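Xyn30D (Paenibacillus barcinonensis, PDB 4QB6) is a modular glucuronoxylan-specific xylanase whose carbohydrate-binding module, the part modelled here, binds calcium and the glucuronic acid of aldouronic acid. Local coordinates at residues 57-68 with 153-161; 92-102 with 119-130. All blocks are in the same frame, centred on the assembly; numbering follows the deposited sequence.

Interaction 1: 57-68 with 153-161. With CA (calcium ion), chain D; CA (calcium ion), chain C; GCU (alpha-D-glucopyranuronic acid), chain B.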
loop_
_atom_site.group_PDB
_atom_site.type_symbol
_atom_site.label_atom_id
_atom_site.label_comp_id
_atom_site.label_asym_id
_atom_site.label_seq_id
_atom_site.Cartn_x
_atom_site.Cartn_y
_atom_site.Cartn_z
ATOM N N TYR A 57 3.335 -0.991 16.931
ATOM C CA TYR A 57 2.817 0.389 17.064
ATOM C C TYR A 57 1.310 0.358 16.985
ATOM O O TYR A 57 0.729 -0.246 16.082
ATOM C CB TYR A 57 3.395 1.294 15.982
ATOM C CG TYR A 57 4.865 1.423 16.133
ATOM C CD1 TYR A 57 5.409 2.107 17.208
ATOM C CD2 TYR A 57 5.731 0.782 15.258
ATOM C CE1 TYR A 57 6.792 2.189 17.383
ATOM C CE2 TYR A 57 7.090 0.861 15.430
ATOM C CZ TYR A 57 7.602 1.535 16.496
ATOM O OH TYR A 57 8.987 1.607 16.628
ATOM N N PRO A 58 0.632 0.998 17.939
ATOM C CA PRO A 58 -0.812 0.966 18.004
ATOM C C PRO A 58 -1.467 1.861 16.944
ATOM O O PRO A 58 -0.838 2.754 16.401
ATOM C CB PRO A 58 -1.089 1.477 19.419
ATOM C CG PRO A 58 0.026 2.371 19.692
ATOM C CD PRO A 58 1.226 1.724 19.070
ATOM N N GLY A 59 -2.735 1.577 16.674
ATOM C CA GLY A 59 -3.554 2.424 15.846
ATOM C C GLY A 59 -3.906 1.892 14.481
ATOM O O GLY A 59 -4.638 2.534 13.747
ATOM N N TYR A 60 -3.356 0.719 14.145
ATOM C CA TYR A 60 -3.672 0.033 12.899
ATOM C C TYR A 60 -5.098 -0.487 12.903
ATOM O O TYR A 60 -5.703 -0.730 13.953
ATOM C CB TYR A 60 -2.680 -1.124 12.670
ATOM C CG TYR A 60 -2.607 -2.080 13.841
ATOM C CD1 TYR A 60 -3.562 -3.073 14.000
ATOM C CD2 TYR A 60 -1.623 -1.967 14.814
ATOM C CE1 TYR A 60 -3.537 -3.946 15.081
ATOM C CE2 TYR A 60 -1.595 -2.829 15.917
ATOM C CZ TYR A 60 -2.543 -3.815 16.012
ATOM O OH TYR A 60 -2.529 -4.682 17.108
ATOM N N THR A 61 -5.577 -0.766 11.704
ATOM C CA THR A 61 -6.900 -1.319 11.424
ATOM C C THR A 61 -6.657 -2.821 11.221
ATOM O O THR A 61 -5.561 -3.241 10.821
ATOM C CB THR A 61 -7.491 -0.670 10.136
ATOM O OG1 THR A 61 -7.729 0.731 10.326
ATOM C CG2 THR A 61 -8.787 -1.276 9.707
ATOM N N GLY A 62 -7.655 -3.657 11.482
ATOM C CA GLY A 62 -7.488 -5.082 11.316
ATOM C C GLY A 62 -6.584 -5.706 12.336
ATOM O O GLY A 62 -6.504 -5.242 13.464
ATOM N N SER A 63 -5.853 -6.730 11.949
ATOM C CA SER A 63 -5.026 -7.468 12.878
ATOM C C SER A 63 -3.588 -6.991 12.989
ATOM O O SER A 63 -2.826 -7.494 13.803
ATOM C CB SER A 63 -5.040 -8.950 12.520
ATOM O OG SER A 63 -4.540 -9.143 11.216
ATOM N N GLY A 64 -3.188 -6.016 12.162
ATOM C CA GLY A 64 -1.842 -5.496 12.232
ATOM C C GLY A 64 -1.540 -4.577 11.076
ATOM O O GLY A 64 -2.424 -3.948 10.540
ATOM N N TYR A 65 -0.254 -4.521 10.740
ATOM C CA TYR A 65 0.228 -3.746 9.602
ATOM C C TYR A 65 1.421 -4.476 9.052
ATOM O O TYR A 65 1.928 -5.427 9.664
ATOM C CB TYR A 65 0.571 -2.294 9.998
ATOM C CG TYR A 65 1.578 -2.200 11.105
ATOM C CD1 TYR A 65 2.934 -2.225 10.851
ATOM C CD2 TYR A 65 1.179 -2.085 12.436
ATOM C CE1 TYR A 65 3.861 -2.186 11.863
ATOM C CE2 TYR A 65 2.089 -2.025 13.462
ATOM C CZ TYR A 65 3.440 -2.068 13.171
ATOM O OH TYR A 65 4.334 -2.026 14.223
ATOM N N VAL A 66 1.892 -4.032 7.893
ATOM C CA VAL A 66 3.066 -4.676 7.269
ATOM C C VAL A 66 4.277 -3.772 7.407
ATOM O O VAL A 66 4.204 -2.565 7.109
ATOM C CB VAL A 66 2.790 -5.014 5.811
ATOM C CG1 VAL A 66 4.062 -5.503 5.133
ATOM C CG2 VAL A 66 1.688 -6.049 5.724
ATOM N N ASN A 67 5.389 -4.362 7.818
ATOM C CA ASN A 67 6.654 -3.714 7.896
ATOM C C ASN A 67 7.524 -4.220 6.754
ATOM O O ASN A 67 7.812 -5.424 6.678
ATOM C CB ASN A 67 7.265 -4.057 9.263
ATOM C CG ASN A 67 8.602 -3.441 9.461
ATOM O OD1 ASN A 67 9.148 -2.848 8.557
ATOM N ND2 ASN A 67 9.172 -3.595 10.647
ATOM N N PHE A 68 7.891 -3.357 5.807
ATOM C CA PHE A 68 8.864 -3.730 4.762
ATOM C C PHE A 68 10.219 -3.896 5.400
ATOM O O PHE A 68 10.645 -3.043 6.134
ATOM C CB PHE A 68 8.967 -2.634 3.690
ATOM C CG PHE A 68 7.701 -2.344 2.906
ATOM C CD1 PHE A 68 7.431 -3.006 1.706
ATOM C CD2 PHE A 68 6.822 -1.337 3.320
ATOM C CE1 PHE A 68 6.338 -2.657 0.959
ATOM C CE2 PHE A 68 5.718 -1.023 2.548
ATOM C CZ PHE A 68 5.468 -1.691 1.387
ATOM N N GLY A 153 10.435 1.207 3.103
ATOM C CA GLY A 153 9.031 1.590 2.934
ATOM C C GLY A 153 8.400 2.072 4.195
ATOM O O GLY A 153 8.876 1.810 5.286
ATOM N N PRO A 154 7.250 2.736 4.082
ATOM C CA PRO A 154 6.460 3.049 5.257
ATOM C C PRO A 154 5.854 1.788 5.851
ATOM O O PRO A 154 5.682 0.804 5.144
ATOM C CB PRO A 154 5.377 3.945 4.689
ATOM C CG PRO A 154 5.160 3.422 3.320
ATOM C CD PRO A 154 6.528 3.004 2.837
ATOM N N ASN A 155 5.498 1.801 7.123
ATOM C CA ASN A 155 4.713 0.718 7.653
ATOM C C ASN A 155 3.294 0.855 7.084
ATOM O O ASN A 155 2.719 1.956 7.110
ATOM C CB ASN A 155 4.674 0.725 9.160
ATOM C CG ASN A 155 5.978 0.323 9.796
ATOM O OD1 ASN A 155 6.872 -0.228 9.157
ATOM N ND2 ASN A 155 6.066 0.541 11.098
ATOM N N MET A 156 2.713 -0.208 6.552
ATOM C CA MET A 156 1.520 -0.114 5.724
ATOM C C MET A 156 0.358 -0.793 6.393
ATOM O O MET A 156 0.414 -1.996 6.691
ATOM C CB MET A 156 1.776 -0.759 4.359
ATOM C CG MET A 156 0.656 -0.553 3.355
ATOM S SD MET A 156 0.293 1.155 2.966
ATOM C CE MET A 156 1.748 1.718 2.223
ATOM N N ASP A 157 -0.709 -0.047 6.651
ATOM C CA ASP A 157 -1.863 -0.591 7.379
ATOM C C ASP A 157 -2.901 -1.205 6.471
ATOM O O ASP A 157 -3.354 -2.327 6.720
ATOM C CB ASP A 157 -2.491 0.509 8.236
ATOM C CG ASP A 157 -3.571 0.005 9.147
ATOM O OD1 ASP A 157 -3.635 -1.197 9.448
ATOM O OD2 ASP A 157 -4.359 0.873 9.564
ATOM N N ASN A 158 -3.300 -0.477 5.456
ATOM C CA ASN A 158 -4.415 -0.885 4.586
ATOM C C ASN A 158 -4.426 0.006 3.373
ATOM O O ASN A 158 -3.694 1.022 3.335
ATOM C CB ASN A 158 -5.781 -0.876 5.350
ATOM C CG ASN A 158 -6.280 0.500 5.704
ATOM O OD1 ASN A 158 -6.788 0.734 6.827
ATOM N ND2 ASN A 158 -6.232 1.365 4.800
ATOM N N ILE A 159 -5.214 -0.370 2.381
ATOM C CA ILE A 159 -5.598 0.518 1.295
ATOM C C ILE A 159 -7.100 0.586 1.192
ATOM O O ILE A 159 -7.829 -0.359 1.587
ATOM C CB ILE A 159 -5.039 0.102 -0.071
ATOM C CG1 ILE A 159 -5.471 -1.321 -0.443
ATOM C CG2 ILE A 159 -3.546 0.277 -0.061
ATOM C CD1 ILE A 159 -5.094 -1.737 -1.837
ATOM N N THR A 160 -7.596 1.710 0.715
ATOM C CA THR A 160 -9.028 1.853 0.372
ATOM C C THR A 160 -9.097 2.208 -1.075
ATOM O O THR A 160 -8.392 3.127 -1.528
ATOM C CB THR A 160 -9.713 2.890 1.238
ATOM O OG1 THR A 160 -9.558 2.536 2.613
ATOM C CG2 THR A 160 -11.199 3.004 0.911
ATOM N N VAL A 161 -9.939 1.535 -1.835
ATOM C CA VAL A 161 -10.073 1.746 -3.280
ATOM C C VAL A 161 -11.475 2.257 -3.528
ATOM O O VAL A 161 -12.458 1.642 -3.081
ATOM C CB VAL A 161 -9.862 0.426 -4.039
ATOM C CG1 VAL A 161 -9.979 0.637 -5.535
ATOM C CG2 VAL A 161 -8.502 -0.168 -3.672
HETATM CA CA CA D . -4.104 -3.356 8.973
HETATM CA CA CA C . 10.695 -1.270 7.734
HETATM C C1 GCU B . 11.792 0.697 13.234
HETATM C C2 GCU B . 10.331 0.398 13.448
HETATM C C3 GCU B . 9.738 -0.380 12.294
HETATM C C4 GCU B . 10.071 0.366 10.934
HETATM C C5 GCU B . 11.576 0.524 10.834
HETATM C C6 GCU B . 12.005 1.208 9.603
HETATM O O2 GCU B . 10.142 -0.253 14.731
HETATM O O3 GCU B . 8.327 -0.552 12.365
HETATM O O4 GCU B . 9.648 -0.483 9.845
HETATM O O5 GCU B . 11.946 1.304 11.952
HETATM O O6A GCU B . 11.660 0.738 8.509
HETATM O O6B GCU B . 12.692 2.219 9.672
HETATM O O HOH W 1 8.524 -0.465 6.909
HETATM O O HOH W 2 12.134 -2.599 9.137
#

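Interaction 2: 92-102 with 119-130. With GCU (alpha-D-glucopyranuronic acid), chain B.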
loop_
_atom_site.group_PDB
_atom_site.type_symbol
_atom_site.label_atom_id
_atom_site.label_comp_id
_atom_site.label_asym_id
_atom_site.label_seq_id
_atom_site.Cartn_x
_atom_site.Cartn_y
_atom_site.Cartn_z
ATOM N N LYS A 92 -6.186 4.847 -1.596
ATOM C CA LYS A 92 -5.785 5.576 -0.408
ATOM C C LYS A 92 -5.068 4.655 0.538
ATOM O O LYS A 92 -5.654 3.713 1.071
ATOM C CB LYS A 92 -7.007 6.218 0.241
ATOM C CG LYS A 92 -6.685 6.990 1.520
ATOM C CD LYS A 92 -7.900 7.736 2.057
ATOM C CE LYS A 92 -9.022 6.827 2.459
ATOM N NZ LYS A 92 -10.183 7.647 2.931
ATOM N N PHE A 93 -3.782 4.886 0.739
ATOM C CA PHE A 93 -2.938 4.116 1.631
ATOM C C PHE A 93 -2.990 4.704 3.014
ATOM O O PHE A 93 -2.835 5.927 3.148
ATOM C CB PHE A 93 -1.469 4.187 1.167
ATOM C CG PHE A 93 -1.228 3.642 -0.208
ATOM C CD1 PHE A 93 -1.340 4.451 -1.328
ATOM C CD2 PHE A 93 -0.899 2.309 -0.398
ATOM C CE1 PHE A 93 -1.103 3.940 -2.577
ATOM C CE2 PHE A 93 -0.694 1.811 -1.666
ATOM C CZ PHE A 93 -0.805 2.633 -2.751
ATOM N N ARG A 94 -3.189 3.901 4.038
ATOM C CA ARG A 94 -3.052 4.325 5.436
ATOM C C ARG A 94 -1.740 3.748 5.913
ATOM O O ARG A 94 -1.532 2.522 5.856
ATOM C CB ARG A 94 -4.212 3.855 6.295
ATOM C CG ARG A 94 -4.166 4.423 7.720
ATOM C CD ARG A 94 -5.476 4.174 8.445
ATOM N NE ARG A 94 -5.571 4.875 9.744
ATOM C CZ ARG A 94 -5.304 4.330 10.906
ATOM N NH1 ARG A 94 -4.848 3.107 10.993
ATOM N NH2 ARG A 94 -5.460 5.027 12.034
ATOM N N TYR A 95 -0.834 4.613 6.372
ATOM C CA TYR A 95 0.558 4.234 6.627
ATOM C C TYR A 95 1.176 5.072 7.705
ATOM O O TYR A 95 0.665 6.156 8.013
ATOM C CB TYR A 95 1.393 4.365 5.323
ATOM C CG TYR A 95 1.705 5.795 4.943
ATOM C CD1 TYR A 95 0.795 6.587 4.248
ATOM C CD2 TYR A 95 2.912 6.376 5.299
ATOM C CE1 TYR A 95 1.086 7.898 3.936
ATOM C CE2 TYR A 95 3.205 7.680 4.978
ATOM C CZ TYR A 95 2.285 8.438 4.321
ATOM O OH TYR A 95 2.569 9.763 3.976
ATOM N N ALA A 96 2.298 4.619 8.245
ATOM C CA ALA A 96 3.046 5.394 9.229
ATOM C C ALA A 96 4.475 5.454 8.792
ATOM O O ALA A 96 5.022 4.494 8.238
ATOM C CB ALA A 96 2.908 4.771 10.607
ATOM N N LEU A 97 5.112 6.581 9.032
ATOM C CA LEU A 97 6.516 6.784 8.645
ATOM C C LEU A 97 7.118 7.828 9.570
ATOM O O LEU A 97 6.777 9.006 9.445
ATOM C CB LEU A 97 6.595 7.192 7.165
ATOM C CG LEU A 97 7.976 7.511 6.608
ATOM C CD1 LEU A 97 8.990 6.435 6.927
ATOM C CD2 LEU A 97 7.870 7.721 5.105
ATOM N N GLU A 98 8.030 7.433 10.454
ATOM C CA GLU A 98 8.488 8.401 11.457
ATOM C C GLU A 98 9.164 9.621 10.869
ATOM O O GLU A 98 8.811 10.744 11.223
ATOM C CB GLU A 98 9.409 7.701 12.420
ATOM C CG GLU A 98 10.058 8.567 13.513
ATOM C CD GLU A 98 10.992 7.725 14.387
ATOM O OE1 GLU A 98 12.119 7.375 13.964
ATOM O OE2 GLU A 98 10.588 7.357 15.502
ATOM N N SER A 99 10.102 9.420 9.957
ATOM C CA SER A 99 10.806 10.541 9.344
ATOM C C SER A 99 11.234 10.191 7.941
ATOM O O SER A 99 11.358 9.022 7.569
ATOM C CB SER A 99 12.036 10.954 10.156
ATOM O OG SER A 99 13.012 9.932 10.121
ATOM N N GLY A 100 11.452 11.226 7.163
ATOM C CA GLY A 100 11.941 11.066 5.795
ATOM C C GLY A 100 10.864 10.678 4.818
ATOM O O GLY A 100 9.717 10.413 5.219
ATOM N N THR A 101 11.240 10.608 3.556
ATOM C CA THR A 101 10.378 10.194 2.467
ATOM C C THR A 101 10.878 8.873 1.964
ATOM O O THR A 101 12.070 8.692 1.779
ATOM C CB THR A 101 10.369 11.222 1.340
ATOM O OG1 THR A 101 9.785 12.425 1.868
ATOM C CG2 THR A 101 9.569 10.761 0.142
ATOM N N ARG A 102 9.967 7.931 1.716
ATOM C CA ARG A 102 10.310 6.625 1.169
ATOM C C ARG A 102 9.505 6.404 -0.074
ATOM O O ARG A 102 8.303 6.724 -0.100
ATOM C CB ARG A 102 10.102 5.524 2.194
ATOM C CG ARG A 102 10.944 5.717 3.448
ATOM C CD ARG A 102 10.850 4.578 4.435
ATOM N NE ARG A 102 11.733 4.797 5.567
ATOM C CZ ARG A 102 11.931 3.921 6.539
ATOM N NH1 ARG A 102 11.325 2.767 6.540
ATOM N NH2 ARG A 102 12.776 4.181 7.529
ATOM N N PHE A 119 6.177 8.538 -0.407
ATOM C CA PHE A 119 5.371 8.530 0.816
ATOM C C PHE A 119 6.139 9.406 1.796
ATOM O O PHE A 119 7.242 9.079 2.212
ATOM C CB PHE A 119 5.235 7.104 1.357
ATOM C CG PHE A 119 4.282 6.263 0.567
ATOM C CD1 PHE A 119 4.589 5.843 -0.730
ATOM C CD2 PHE A 119 3.032 5.907 1.098
ATOM C CE1 PHE A 119 3.681 5.096 -1.468
ATOM C CE2 PHE A 119 2.161 5.156 0.358
ATOM C CZ PHE A 119 2.475 4.757 -0.900
ATOM N N THR A 120 5.512 10.505 2.203
ATOM C CA THR A 120 6.141 11.474 3.063
ATOM C C THR A 120 5.905 11.152 4.527
ATOM O O THR A 120 4.974 10.409 4.897
ATOM C CB THR A 120 5.707 12.901 2.725
ATOM O OG1 THR A 120 4.302 13.017 2.921
ATOM C CG2 THR A 120 6.088 13.268 1.341
ATOM N N GLU A 121 6.760 11.658 5.404
ATOM C CA GLU A 121 6.678 11.242 6.796
ATOM C C GLU A 121 5.336 11.633 7.416
ATOM O O GLU A 121 4.638 12.555 6.981
ATOM C CB GLU A 121 7.842 11.791 7.637
ATOM C CG GLU A 121 7.845 13.311 7.770
ATOM C CD GLU A 121 9.010 13.834 8.595
ATOM O OE1 GLU A 121 10.176 13.679 8.168
ATOM O OE2 GLU A 121 8.752 14.444 9.650
ATOM N N THR A 122 4.991 10.876 8.444
ATOM C CA THR A 122 3.851 11.175 9.299
ATOM C C THR A 122 4.330 11.702 10.650
ATOM O O THR A 122 3.497 12.228 11.394
ATOM C CB THR A 122 2.961 9.935 9.491
ATOM O OG1 THR A 122 3.679 8.950 10.230
ATOM C CG2 THR A 122 2.442 9.403 8.183
ATOM N N GLY A 123 5.598 11.552 11.007
ATOM C CA GLY A 123 6.139 12.118 12.258
ATOM C C GLY A 123 6.383 11.137 13.375
ATOM O O GLY A 123 7.157 11.394 14.312
ATOM N N SER A 124 5.699 9.991 13.283
ATOM C CA SER A 124 5.727 8.966 14.316
ATOM C C SER A 124 5.347 7.616 13.723
ATOM O O SER A 124 4.499 7.549 12.841
ATOM C CB SER A 124 4.747 9.289 15.449
ATOM O OG SER A 124 4.695 8.188 16.337
ATOM N N TRP A 125 5.909 6.535 14.261
ATOM C CA TRP A 125 5.466 5.228 13.840
ATOM C C TRP A 125 4.055 4.898 14.315
ATOM O O TRP A 125 3.461 3.935 13.863
ATOM C CB TRP A 125 6.424 4.110 14.248
ATOM C CG TRP A 125 7.768 4.203 13.625
ATOM C CD1 TRP A 125 8.946 4.399 14.267
ATOM C CD2 TRP A 125 8.074 4.055 12.226
ATOM N NE1 TRP A 125 9.971 4.413 13.334
ATOM C CE2 TRP A 125 9.460 4.201 12.088
ATOM C CE3 TRP A 125 7.307 3.843 11.078
ATOM C CZ2 TRP A 125 10.093 4.145 10.849
ATOM C CZ3 TRP A 125 7.944 3.752 9.869
ATOM C CH2 TRP A 125 9.326 3.934 9.767
ATOM N N SER A 126 3.498 5.732 15.215
ATOM C CA SER A 126 2.080 5.576 15.579
ATOM C C SER A 126 1.204 6.733 15.116
ATOM O O SER A 126 0.067 6.862 15.553
ATOM C CB SER A 126 1.886 5.238 17.059
ATOM O OG SER A 126 2.131 6.339 17.908
ATOM N N THR A 127 1.710 7.532 14.183
ATOM C CA THR A 127 0.879 8.506 13.469
ATOM C C THR A 127 0.561 7.888 12.116
ATOM O O THR A 127 1.450 7.725 11.255
ATOM C CB THR A 127 1.532 9.859 13.267
ATOM O OG1 THR A 127 1.786 10.407 14.568
ATOM C CG2 THR A 127 0.632 10.788 12.471
ATOM N N TRP A 128 -0.696 7.555 11.912
ATOM C CA TRP A 128 -1.164 6.926 10.689
ATOM C C TRP A 128 -1.734 7.982 9.787
ATOM O O TRP A 128 -2.780 8.571 10.090
ATOM C CB TRP A 128 -2.194 5.852 11.014
ATOM C CG TRP A 128 -1.618 4.768 11.858
ATOM C CD1 TRP A 128 -1.651 4.697 13.213
ATOM C CD2 TRP A 128 -0.852 3.633 11.416
ATOM N NE1 TRP A 128 -0.983 3.572 13.635
ATOM C CE2 TRP A 128 -0.494 2.891 12.552
ATOM C CE3 TRP A 128 -0.467 3.152 10.155
ATOM C CZ2 TRP A 128 0.262 1.734 12.474
ATOM C CZ3 TRP A 128 0.297 2.020 10.090
ATOM C CH2 TRP A 128 0.616 1.309 11.227
ATOM N N GLY A 129 -1.027 8.270 8.708
ATOM C CA GLY A 129 -1.464 9.223 7.714
ATOM C C GLY A 129 -2.040 8.545 6.507
ATOM O O GLY A 129 -2.110 7.312 6.418
ATOM N N GLU A 130 -2.444 9.337 5.545
ATOM C CA GLU A 130 -3.059 8.856 4.321
ATOM C C GLU A 130 -2.399 9.468 3.120
ATOM O O GLU A 130 -1.968 10.637 3.147
ATOM C CB GLU A 130 -4.575 9.156 4.333
ATOM C CG GLU A 130 -5.303 8.320 5.387
ATOM C CD GLU A 130 -6.802 8.544 5.513
ATOM O OE1 GLU A 130 -7.300 9.570 5.023
ATOM O OE2 GLU A 130 -7.453 7.680 6.149
HETATM C C1 GCU B . 11.792 0.697 13.234
HETATM C C2 GCU B . 10.331 0.398 13.448
HETATM C C3 GCU B . 9.738 -0.380 12.294
HETATM C C4 GCU B . 10.071 0.366 10.934
HETATM C C5 GCU B . 11.576 0.524 10.834
HETATM C C6 GCU B . 12.005 1.208 9.603
HETATM O O2 GCU B . 10.142 -0.253 14.731
HETATM O O3 GCU B . 8.327 -0.552 12.365
HETATM O O4 GCU B . 9.648 -0.483 9.845
HETATM O O5 GCU B . 11.946 1.304 11.952
HETATM O O6A GCU B . 11.660 0.738 8.509
HETATM O O6B GCU B . 12.692 2.219 9.672
HETATM O O HOH W 3 -6.609 7.449 8.888
HETATM O O HOH W 4 2.847 11.206 1.188
HETATM O O HOH W 5 0.514 11.432 5.146
HETATM O O HOH W 6 7.424 6.533 16.687
HETATM O O HOH W 7 12.839 4.451 14.110
HETATM O O HOH W 8 8.940 13.408 4.315
#

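Interaction 1: 57-68 with 153-161
Two calcium sites and one wall of the glucuronic acid pocket of this family 35 carbohydrate-binding module are brought together where 57-68 meets 153-161. A single antiparallel bridge joins the segments: Val66 N gives a nearly straight hydrogen bond to Met156 O (2.8 Å), and Met156 N returns one to Val66 O. Toward the interior, the Phe68 ring presents its edge to Pro154 O, with CD2 3.0 Å from that oxygen. At the first calcium, Asp157 OD1 binds the metal at 2.3 Å together with the carbonyls of Thr61, Gly64 and Asp157 itself; Glu41 and Glu43 complete the site. Both Asp157 oxygens use their syn lone pairs to receive Thr61 N, and OD2 also pairs with Arg94. The second calcium is held by Asn67 OD1 (2.4 Å), Phe68 O, Glu152, two waters and sugar O4 and O6A. A chi1 of 180°, CG anti to the backbone N, carries Asn67 OD1 to this ion; the side chain's other polar partner is Glu54. Tyr57 comes in edge-on, its OH hydrogen-bonded to sugar O2 at 2.9 Å, while Tyr65 OH accepts from Tyr57 N (3.1 Å). A leucine in place of Tyr57 would probably leave sugar O2 without this hydroxyl partner and open a gap beside O2 and O3. Since uronate O4 and O6A coordinate the second calcium, recognition of the acidic sugar is probably coupled to metal binding.

Interaction 2: 92-102 with 119-130
Strands 92-96 and 128-130 run antiparallel at the edge of a beta-sandwich sheet, and the loops beyond them close over the sugar. Tyr95 and Gly129 form a hydrogen-bonded pair, Gly129 N to Tyr95 O at 2.8 Å; Arg102 and Phe119 form another. The tight part is an aromatic cluster: Phe119 turns its edge to the faces of both Phe93 and Tyr95 in T-shaped stacks, centroids 5.2 Å apart in each, planes at 77° and 85°. Tyr95 CG sits between the backbone N and the carbonyl carbon (chi1 75°), and the ring runs out to place OH 2.7 Å from Thr120 O, a bond it donates. Next to it, Thr122 OG1 accepts from Leu97 N and donates to Thr127 O, while Leu97 O takes two donors, Thr122 N and Gly123 N. Ala96 CB lies over one face of Trp128; on the other, the Arg94 guanidinium, nearly parallel to the ring, lies across Trp128 CB with NH1 reaching over the rim. Trp128 NE1 bonds to Pro58 O and Arg94 pairs with Asp157.

The outer side is looser and wetter. Lys92 NZ and Glu130 OE1 stay 4.0 Å apart, too far for a salt bridge, and waters link Glu130 OE2 to Arg94 NE and Glu98 OE1 to Trp125 NE1.

The sugar end is well packed again. Glu98 CB covers one face of the Trp125 indole in a CH-pi contact and the sugar covers the opposite face, its carboxylate gripped by Arg102 NH1 to O6A at 2.8 Å and NH2 to O6B at 2.9 Å.

Interactions 1 and 2 meet through neighbouring strands 155-163 and 87-96, with their centres about 10 Å apart; in the sequence, both segments of interaction 2 fall between those of interaction 1. Arg94 NH1 bridges to Asp157 OD2 at 2.7 Å, tying strands 92-96 and 128-130 to the calcium held by Asp157, Thr61 and Gly64, and Ile159 CG2 packs on Phe93 CD2 at 3.4 Å. The two contacts divide the glucuronic acid between them: 57-68 with 153-161 supplies Tyr57 and, with Glu152, the protein ligands of the calcium that takes O4 and O6A, whereas 92-102 with 119-130 supplies Arg102 and Trp125. Oxygen O6A is therefore shared by the metal and the arginine, and Trp125 stacks with Tyr57 across the boundary.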